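Local coordinates for interpain A (Prevotella intermedia, PDB 3BB7), which probably cleaves peptide bonds as a cysteine protease of the peptidase C10 family, held here as a proenzyme fragment with an inhibitor-like N-terminal part, at residues 137-142 / 149-154; 129-134 / 159-164; 44-49 / 284-289. The protein carries 1 engineered substitution. All blocks are in the same frame, centred on the assembly; numbering follows the deposited sequence. Where two conformers were deposited one is given.

Along the chain, the 129-134 segment of contact 2 is followed by both strands of contact 1 and then by 159-164, so contact 2 closes the loop carrying the hairpin. Their centres are about 21 Å apart, and side chains from each touch helix 176-192. Contact 3 pairs 44-49, from the Spi-inhibitor-like part, with 284-289, bracketing both in sequence; its centre is about 28 Å from contact 1's and about 27 Å from contact 2's. Contacts 1 and 2 are packing in the C10 peptidase part away from the annotated sites, contact 2 at its surface; contact 3 joins propeptide to protease close to H267, the predicted proton acceptor, and A116, the engineered alanine at the predicted nucleophile position.

Contact 1 (137-142 / 149-154)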
loop_
_atom_site.group_PDB
_atom_site.type_symbol
_atom_site.label_atom_id
_atom_site.label_comp_id
_atom_site.label_asym_id
_atom_site.label_seq_id
_atom_site.Cartn_x
_atom_site.Cartn_y
_atom_site.Cartn_z
ATOM N N SER A 137 -2.745 18.090 17.679
ATOM C CA SER A 137 -3.849 18.284 16.742
ATOM C C SER A 137 -3.322 18.934 15.498
ATOM O O SER A 137 -2.252 19.527 15.513
ATOM C CB SER A 137 -4.937 19.177 17.362
ATOM O OG SER A 137 -4.417 20.415 17.801
ATOM N N HIS A 138 -4.080 18.796 14.412
ATOM C CA HIS A 138 -3.679 19.395 13.150
ATOM C C HIS A 138 -4.879 19.510 12.236
ATOM O O HIS A 138 -5.841 18.768 12.365
ATOM C CB HIS A 138 -2.603 18.540 12.471
ATOM C CG HIS A 138 -1.967 19.172 11.267
ATOM N ND1 HIS A 138 -1.324 20.390 11.308
ATOM C CD2 HIS A 138 -1.808 18.703 10.000
ATOM C CE1 HIS A 138 -0.824 20.658 10.108
ATOM N NE2 HIS A 138 -1.099 19.649 9.301
ATOM N N THR A 139 -4.778 20.445 11.290
ATOM C CA THR A 139 -5.824 20.712 10.320
ATOM C C THR A 139 -5.212 20.809 8.926
ATOM O O THR A 139 -4.118 21.392 8.769
ATOM C CB THR A 139 -6.531 22.039 10.688
ATOM O OG1 THR A 139 -7.137 21.901 11.976
ATOM C CG2 THR A 139 -7.618 22.407 9.672
ATOM N N VAL A 140 -5.858 20.181 7.934
ATOM C CA VAL A 140 -5.588 20.498 6.527
ATOM C C VAL A 140 -6.861 21.083 5.918
ATOM O O VAL A 140 -7.908 21.164 6.587
ATOM C CB VAL A 140 -5.098 19.270 5.749
ATOM C CG1 VAL A 140 -3.852 18.670 6.417
ATOM C CG2 VAL A 140 -6.197 18.193 5.614
ATOM N N HIS A 141 -6.789 21.541 4.673
ATOM C CA HIS A 141 -7.929 22.234 4.054
ATOM C C HIS A 141 -8.294 21.591 2.740
ATOM O O HIS A 141 -7.444 20.972 2.072
ATOM C CB HIS A 141 -7.620 23.737 3.883
ATOM C CG HIS A 141 -7.507 24.449 5.197
ATOM N ND1 HIS A 141 -6.321 24.536 5.904
ATOM C CD2 HIS A 141 -8.453 25.030 5.980
ATOM C CE1 HIS A 141 -6.537 25.163 7.052
ATOM N NE2 HIS A 141 -7.817 25.488 7.115
ATOM N N TYR A 142 -9.557 21.780 2.345
ATOM C CA TYR A 142 -10.037 21.346 1.041
ATOM C C TYR A 142 -10.635 22.540 0.315
ATOM O O TYR A 142 -11.585 23.148 0.803
ATOM C CB TYR A 142 -11.078 20.231 1.164
ATOM C CG TYR A 142 -11.621 19.868 -0.201
ATOM C CD1 TYR A 142 -10.816 19.204 -1.143
ATOM C CD2 TYR A 142 -12.922 20.202 -0.564
ATOM C CE1 TYR A 142 -11.290 18.900 -2.424
ATOM C CE2 TYR A 142 -13.413 19.896 -1.832
ATOM C CZ TYR A 142 -12.596 19.246 -2.760
ATOM O OH TYR A 142 -13.071 18.929 -4.012
ATOM N N GLY A 149 -9.730 27.264 2.976
ATOM C CA GLY A 149 -10.705 26.299 2.461
ATOM C C GLY A 149 -11.457 25.621 3.598
ATOM O O GLY A 149 -11.354 26.051 4.755
ATOM N N VAL A 150 -12.176 24.541 3.283
ATOM C CA VAL A 150 -12.918 23.764 4.300
ATOM C C VAL A 150 -11.916 23.052 5.199
ATOM O O VAL A 150 -11.062 22.286 4.704
ATOM C CB VAL A 150 -13.905 22.746 3.629
ATOM C CG1 VAL A 150 -14.497 21.793 4.647
ATOM C CG2 VAL A 150 -15.006 23.467 2.922
ATOM N N ALA A 151 -12.045 23.230 6.520
ATOM C CA ALA A 151 -11.110 22.625 7.476
ATOM C C ALA A 151 -11.410 21.166 7.693
ATOM O O ALA A 151 -12.554 20.791 7.937
ATOM C CB ALA A 151 -11.172 23.376 8.835
ATOM N N ILE A 152 -10.363 20.359 7.649
ATOM C CA ILE A 152 -10.462 18.938 7.979
ATOM C C ILE A 152 -9.451 18.724 9.107
ATOM O O ILE A 152 -8.245 18.804 8.896
ATOM C CB ILE A 152 -10.131 18.059 6.757
ATOM C CG1 ILE A 152 -11.149 18.321 5.615
ATOM C CG2 ILE A 152 -10.077 16.580 7.174
ATOM C CD1 ILE A 152 -10.671 17.838 4.244
ATOM N N SER A 153 -9.957 18.467 10.317
ATOM C CA SER A 153 -9.134 18.506 11.527
ATOM C C SER A 153 -9.107 17.171 12.248
ATOM O O SER A 153 -10.072 16.407 12.187
ATOM C CB SER A 153 -9.686 19.574 12.477
ATOM O OG SER A 153 -9.654 20.837 11.829
ATOM N N ALA A 154 -8.015 16.929 12.972
ATOM C CA ALA A 154 -7.895 15.763 13.819
ATOM C C ALA A 154 -7.337 16.190 15.179
ATOM O O ALA A 154 -6.296 16.869 15.247
ATOM C CB ALA A 154 -6.944 14.797 13.164
#
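The shortest polar bond between the strands links two hydroxyls, T139 OG1 and S153 OG, 2.7 Å apart, either of which could be the donor. They belong to a non-hydrogen-bonded antiparallel pair whose CA atoms are separated by only 4.2 Å. Both oxygens sit beside their own backbone N (chi1 -62° in T139, -60° in S153), which lets them meet across the same face of the ribbon. The other branch of T139, CG2, rests on A151 CB at 3.8 Å. Further along this face the H141 imidazole turns its edge to the carbonyl of G149, CD2 lying 3.3 Å from G149 O near the ring plane.

Reciprocal backbone bonds join H138 with A154, V140 with I152 and Y142 with V150. They define a regular two-stranded beta hairpin, its strand axes approaching to 4.6 Å at 151° between N-to-C directions. The face that holds V140, Y142 and I152 is more apolar: I152 CD1 touches Y142 CB at 3.9 Å, and V140 CG2 lies 4.1 Å from I152 CB as the two side chains cross obliquely. By this face the hairpin packs on helix 176-192, with I152 against L187 and V191, A154 against H188, and H138 against V191. Just past that helix, E194 takes a hydrogen bond from H138 NE2.

Contact 2 (129-134 / 159-164); sequences KYPVRG and TTYDWA
P131, preceded by a cis peptide bond, meets W163 in the cis-proline loop that follows helix 116-128. That helix begins at A116, an engineered alanine at the predicted nucleophile position, as the central helix begins at the nucleophile in papain-like (clan CA) peptidases, but this contact lies far from that end. K129, with phi 53°, is the first residue to depart from helical geometry, and it delivers its backbone to the indole: K129 CA stands over the six-membered ring of W163, 4.0 Å from the centroid, a CH-pi contact. Y130 N approaches the same face nearer the rim, while Y161 CB covers the opposite face. The indole is thus sandwiched, and its rotation is fixed further by W163 NE1 donating to P131 O at 3.0 Å. P131 O lies in the indole plane, yet the donor stands 41° out of the carbonyl plane and the bond is bent to 140° at the hydrogen. W163 also touches L125 of helix 116-128 and L185 of helix 176-192.

P131 CG reaches Y161 CE1 at 4.3 Å, and the phenol runs on to helix 176-192, where its OH bonds to H188 ND1. One carbonyl collects several donors: V132 O accepts from Y161 N at 3.1 Å. It also receives a CA-H contact from T160 CA at 3.3 Å. A water completes the set, donating to V132 O at 2.8 Å and bridging to Y161 O, 2.7 Å away.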
loop_
_atom_site.group_PDB
_atom_site.type_symbol
_atom_site.label_atom_id
_atom_site.label_comp_id
_atom_site.label_asym_id
_atom_site.label_seq_id
_atom_site.Cartn_x
_atom_site.Cartn_y
_atom_site.Cartn_z
ATOM N N LYS A 129 -2.350 -2.273 16.804
ATOM C CA LYS A 129 -3.294 -1.766 17.804
ATOM C C LYS A 129 -2.613 -0.712 18.685
ATOM O O LYS A 129 -2.667 -0.754 19.925
ATOM C CB LYS A 129 -3.922 -2.892 18.626
ATOM C CG LYS A 129 -4.861 -3.721 17.777
ATOM C CD LYS A 129 -5.158 -5.057 18.411
ATOM C CE LYS A 129 -5.771 -5.974 17.352
ATOM N NZ LYS A 129 -5.446 -5.547 15.936
ATOM N N TYR A 130 -1.962 0.234 18.011
ATOM C CA TYR A 130 -1.103 1.209 18.690
ATOM C C TYR A 130 -1.051 2.441 17.815
ATOM O O TYR A 130 -1.043 2.299 16.605
ATOM C CB TYR A 130 0.298 0.597 18.868
ATOM C CG TYR A 130 1.313 1.455 19.592
ATOM C CD1 TYR A 130 1.491 1.349 20.966
ATOM C CD2 TYR A 130 2.131 2.346 18.882
ATOM C CE1 TYR A 130 2.436 2.141 21.611
ATOM C CE2 TYR A 130 3.065 3.131 19.517
ATOM C CZ TYR A 130 3.222 3.011 20.879
ATOM O OH TYR A 130 4.165 3.816 21.490
ATOM N N PRO A 131 -1.048 3.638 18.414
ATOM C CA PRO A 131 -1.025 3.957 19.835
ATOM C C PRO A 131 -2.403 3.869 20.480
ATOM O O PRO A 131 -3.437 3.727 19.772
ATOM C CB PRO A 131 -0.523 5.404 19.841
ATOM C CG PRO A 131 -1.150 5.973 18.602
ATOM C CD PRO A 131 -1.066 4.861 17.580
ATOM N N VAL A 132 -2.404 3.940 21.804
ATOM C CA VAL A 132 -3.649 4.053 22.565
ATOM C C VAL A 132 -4.353 5.384 22.263
ATOM O O VAL A 132 -5.538 5.409 21.949
ATOM C CB VAL A 132 -3.423 3.908 24.077
ATOM C CG1 VAL A 132 -4.724 4.101 24.808
ATOM C CG2 VAL A 132 -2.830 2.570 24.430
ATOM N N ARG A 133 -3.604 6.480 22.333
ATOM C CA ARG A 133 -4.081 7.829 21.982
ATOM C C ARG A 133 -2.981 8.499 21.183
ATOM O O ARG A 133 -1.818 8.104 21.268
ATOM C CB ARG A 133 -4.410 8.671 23.252
ATOM C CG ARG A 133 -5.567 8.116 24.082
ATOM C CD ARG A 133 -5.637 8.720 25.482
ATOM N NE ARG A 133 -5.729 10.175 25.458
ATOM C CZ ARG A 133 -6.755 10.873 25.928
ATOM N NH1 ARG A 133 -7.797 10.258 26.480
ATOM N NH2 ARG A 133 -6.737 12.194 25.855
ATOM N N GLY A 134 -3.351 9.512 20.403
ATOM C CA GLY A 134 -2.354 10.261 19.660
ATOM C C GLY A 134 -1.805 11.408 20.503
ATOM O O GLY A 134 -1.902 11.434 21.749
ATOM N N THR A 159 -7.941 11.618 21.306
ATOM C CA THR A 159 -8.600 10.497 20.676
ATOM C C THR A 159 -8.015 9.186 21.175
ATOM O O THR A 159 -6.805 8.959 21.050
ATOM C CB THR A 159 -8.484 10.574 19.140
ATOM O OG1 THR A 159 -9.181 11.730 18.702
ATOM C CG2 THR A 159 -9.124 9.351 18.469
ATOM N N THR A 160 -8.874 8.335 21.758
ATOM C CA THR A 160 -8.494 6.977 22.100
ATOM C C THR A 160 -8.980 6.095 20.952
ATOM O O THR A 160 -10.184 5.848 20.831
ATOM C CB THR A 160 -9.141 6.550 23.436
ATOM O OG1 THR A 160 -8.705 7.454 24.466
ATOM C CG2 THR A 160 -8.734 5.142 23.804
ATOM N N TYR A 161 -8.064 5.636 20.101
ATOM C CA TYR A 161 -8.456 4.853 18.916
ATOM C C TYR A 161 -9.220 3.601 19.323
ATOM O O TYR A 161 -8.837 2.882 20.248
ATOM C CB TYR A 161 -7.249 4.562 17.998
ATOM C CG TYR A 161 -6.671 5.866 17.538
ATOM C CD1 TYR A 161 -5.522 6.373 18.114
ATOM C CD2 TYR A 161 -7.332 6.646 16.568
ATOM C CE1 TYR A 161 -5.040 7.639 17.758
ATOM C CE2 TYR A 161 -6.850 7.882 16.191
ATOM C CZ TYR A 161 -5.702 8.393 16.805
ATOM O OH TYR A 161 -5.247 9.672 16.468
ATOM N N ASP A 162 -10.342 3.357 18.670
ATOM C CA ASP A 162 -11.256 2.297 19.110
ATOM C C ASP A 162 -10.888 0.970 18.442
ATOM O O ASP A 162 -11.633 0.444 17.601
ATOM C CB ASP A 162 -12.688 2.716 18.830
ATOM C CG ASP A 162 -13.723 1.786 19.472
ATOM O OD1 ASP A 162 -14.921 2.009 19.198
ATOM O OD2 ASP A 162 -13.369 0.859 20.251
ATOM N N TRP A 163 -9.721 0.442 18.810
ATOM C CA TRP A 163 -9.195 -0.782 18.181
ATOM C C TRP A 163 -10.159 -1.965 18.217
ATOM O O TRP A 163 -10.228 -2.738 17.268
ATOM C CB TRP A 163 -7.857 -1.194 18.810
ATOM C CG TRP A 163 -6.837 -0.087 18.756
ATOM C CD1 TRP A 163 -6.331 0.625 19.799
ATOM C CD2 TRP A 163 -6.300 0.513 17.568
ATOM N NE1 TRP A 163 -5.428 1.553 19.354
ATOM C CE2 TRP A 163 -5.414 1.533 17.976
ATOM C CE3 TRP A 163 -6.448 0.258 16.199
ATOM C CZ2 TRP A 163 -4.678 2.307 17.055
ATOM C CZ3 TRP A 163 -5.733 1.039 15.278
ATOM C CH2 TRP A 163 -4.873 2.071 15.709
ATOM N N ALA A 164 -10.916 -2.085 19.304
ATOM C CA ALA A 164 -11.836 -3.233 19.457
ATOM C C ALA A 164 -12.982 -3.207 18.447
ATOM O O ALA A 164 -13.610 -4.258 18.251
ATOM C CB ALA A 164 -12.390 -3.302 20.898
HETATM O O HOH W 1 -6.882 2.999 22.093
#

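Contact 3 (44-49 / 284-289)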
loop_
_atom_site.group_PDB
_atom_site.type_symbol
_atom_site.label_atom_id
_atom_site.label_comp_id
_atom_site.label_asym_id
_atom_site.label_seq_id
_atom_site.Cartn_x
_atom_site.Cartn_y
_atom_site.Cartn_z
ATOM N N VAL A 44 -11.103 -9.839 -10.830
ATOM C CA VAL A 44 -12.214 -9.043 -11.385
ATOM C C VAL A 44 -11.638 -7.670 -11.695
ATOM O O VAL A 44 -10.759 -7.202 -10.984
ATOM C CB VAL A 44 -13.433 -8.902 -10.420
ATOM C CG1 VAL A 44 -14.514 -8.002 -11.033
ATOM C CG2 VAL A 44 -14.042 -10.252 -10.102
ATOM N N GLU A 45 -12.113 -7.042 -12.767
ATOM C CA GLU A 45 -11.622 -5.718 -13.123
ATOM C C GLU A 45 -11.918 -4.765 -11.979
ATOM O O GLU A 45 -12.954 -4.833 -11.310
ATOM C CB GLU A 45 -12.216 -5.217 -14.452
ATOM C CG GLU A 45 -11.609 -5.852 -15.715
ATOM C CD GLU A 45 -10.275 -5.229 -16.141
ATOM O OE1 GLU A 45 -9.997 -5.219 -17.359
ATOM O OE2 GLU A 45 -9.498 -4.749 -15.282
ATOM N N THR A 46 -10.964 -3.900 -11.733
ATOM C CA THR A 46 -10.997 -3.091 -10.552
ATOM C C THR A 46 -10.323 -1.771 -10.829
ATOM O O THR A 46 -9.428 -1.706 -11.647
ATOM C CB THR A 46 -10.291 -3.834 -9.370
ATOM O OG1 THR A 46 -10.237 -2.984 -8.222
ATOM C CG2 THR A 46 -8.869 -4.304 -9.736
ATOM N N ASP A 47 -10.773 -0.719 -10.154
ATOM C CA ASP A 47 -10.174 0.592 -10.328
ATOM C C ASP A 47 -8.896 0.713 -9.519
ATOM O O ASP A 47 -8.187 1.687 -9.676
ATOM C CB ASP A 47 -11.144 1.698 -9.879
ATOM C CG ASP A 47 -12.249 1.967 -10.878
ATOM O OD1 ASP A 47 -12.187 1.476 -12.024
ATOM O OD2 ASP A 47 -13.186 2.707 -10.519
ATOM N N ASN A 48 -8.620 -0.271 -8.661
ATOM C CA ASN A 48 -7.423 -0.305 -7.776
ATOM C C ASN A 48 -6.227 0.470 -8.360
ATOM O O ASN A 48 -5.502 -0.043 -9.187
ATOM C CB ASN A 48 -7.065 -1.785 -7.519
ATOM C CG ASN A 48 -5.930 -1.978 -6.552
ATOM O OD1 ASN A 48 -5.124 -1.087 -6.324
ATOM N ND2 ASN A 48 -5.828 -3.187 -6.020
ATOM N N PRO A 49 -6.018 1.718 -7.929
ATOM C CA PRO A 49 -4.958 2.531 -8.538
ATOM C C PRO A 49 -3.525 2.019 -8.252
ATOM O O PRO A 49 -2.613 2.216 -9.085
ATOM C CB PRO A 49 -5.179 3.922 -7.908
ATOM C CG PRO A 49 -6.645 3.878 -7.529
ATOM C CD PRO A 49 -6.798 2.509 -6.957
ATOM N N TRP A 284 -3.283 -3.949 -1.213
ATOM C CA TRP A 284 -3.351 -2.728 -2.019
ATOM C C TRP A 284 -4.243 -1.654 -1.410
ATOM O O TRP A 284 -4.244 -0.530 -1.912
ATOM C CB TRP A 284 -3.902 -3.014 -3.423
ATOM C CG TRP A 284 -3.129 -4.048 -4.201
ATOM C CD1 TRP A 284 -3.500 -5.350 -4.426
ATOM C CD2 TRP A 284 -1.871 -3.862 -4.871
ATOM N NE1 TRP A 284 -2.551 -5.985 -5.205
ATOM C CE2 TRP A 284 -1.532 -5.107 -5.467
ATOM C CE3 TRP A 284 -0.971 -2.779 -4.985
ATOM C CZ2 TRP A 284 -0.363 -5.297 -6.188
ATOM C CZ3 TRP A 284 0.231 -2.994 -5.722
ATOM C CH2 TRP A 284 0.502 -4.241 -6.303
ATOM N N GLY A 285 -5.020 -1.994 -0.391
ATOM C CA GLY A 285 -5.928 -1.030 0.245
ATOM C C GLY A 285 -7.081 -0.671 -0.684
ATOM O O GLY A 285 -7.554 0.452 -0.681
ATOM N N TRP A 286 -7.549 -1.649 -1.466
ATOM C CA TRP A 286 -8.671 -1.427 -2.371
ATOM C C TRP A 286 -9.707 -2.500 -2.135
ATOM O O TRP A 286 -10.086 -3.236 -3.045
ATOM C CB TRP A 286 -8.242 -1.326 -3.832
ATOM C CG TRP A 286 -9.256 -0.571 -4.662
ATOM C CD1 TRP A 286 -10.214 -1.110 -5.479
ATOM C CD2 TRP A 286 -9.425 0.866 -4.733
ATOM N NE1 TRP A 286 -10.950 -0.114 -6.052
ATOM C CE2 TRP A 286 -10.503 1.109 -5.604
ATOM C CE3 TRP A 286 -8.778 1.960 -4.128
ATOM C CZ2 TRP A 286 -10.931 2.413 -5.925
ATOM C CZ3 TRP A 286 -9.198 3.267 -4.450
ATOM C CH2 TRP A 286 -10.266 3.475 -5.339
ATOM N N ASN A 287 -10.136 -2.602 -0.876
ATOM C CA ASN A 287 -11.210 -3.515 -0.456
ATOM C C ASN A 287 -10.874 -4.973 -0.694
ATOM O O ASN A 287 -11.789 -5.807 -0.892
ATOM C CB ASN A 287 -12.540 -3.131 -1.139
ATOM C CG ASN A 287 -12.771 -1.648 -1.064
ATOM O OD1 ASN A 287 -12.923 -1.110 0.028
ATOM N ND2 ASN A 287 -12.660 -0.966 -2.201
ATOM N N GLY A 288 -9.572 -5.268 -0.694
ATOM C CA GLY A 288 -9.091 -6.631 -0.894
ATOM C C GLY A 288 -8.914 -6.995 -2.363
ATOM O O GLY A 288 -8.291 -8.035 -2.668
ATOM N N ASP A 289 -9.378 -6.148 -3.279
ATOM C CA ASP A 289 -9.279 -6.496 -4.696
ATOM C C ASP A 289 -7.817 -6.784 -5.048
ATOM O O ASP A 289 -6.944 -5.946 -4.861
ATOM C CB ASP A 289 -9.733 -5.346 -5.572
ATOM C CG ASP A 289 -11.234 -5.084 -5.500
ATOM O OD1 ASP A 289 -11.679 -4.098 -6.164
ATOM O OD2 ASP A 289 -11.970 -5.857 -4.831
HETATM O O HOH W 2 -12.944 -0.895 -8.246
HETATM O O HOH W 3 -4.859 1.166 -3.824
#
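N48 and P49 cover one face of the W286 indole, the tightly packed half of this propeptide-to-protease contact. N48 CA stands over the five-membered ring, 3.6 Å from its centroid, and P49 CD stands over the six-membered ring, 3.6 Å from that centroid; both are CH-pi contacts. With CG anti to the backbone N (chi1 -176°), the N48 amide lies only 20° from the indole plane. Its ND2 gives a weak bond to D289 O.

T46 OG1 is held twice: it donates to D289 OD1 at 2.7 Å, on the anti side of the carboxylate, and accepts from N48 N at 3.2 Å, forming an ST turn. The looser side lies at D47, whose CB only grazes W286 CZ2 at 4.0 Å. Here a water in the indole plane bridges the segments, 2.9 Å from D47 N and 3.1 Å from W286 NE1.

N48 is also the N-cap of helix 49-68, its OD1 accepting from F51 N, so the start of that propeptide helix is set against the turn between strands 280-283 and 292-294, with the P49 side chain about 6 Å from that of H267, the predicted proton acceptor, on strand 267-274.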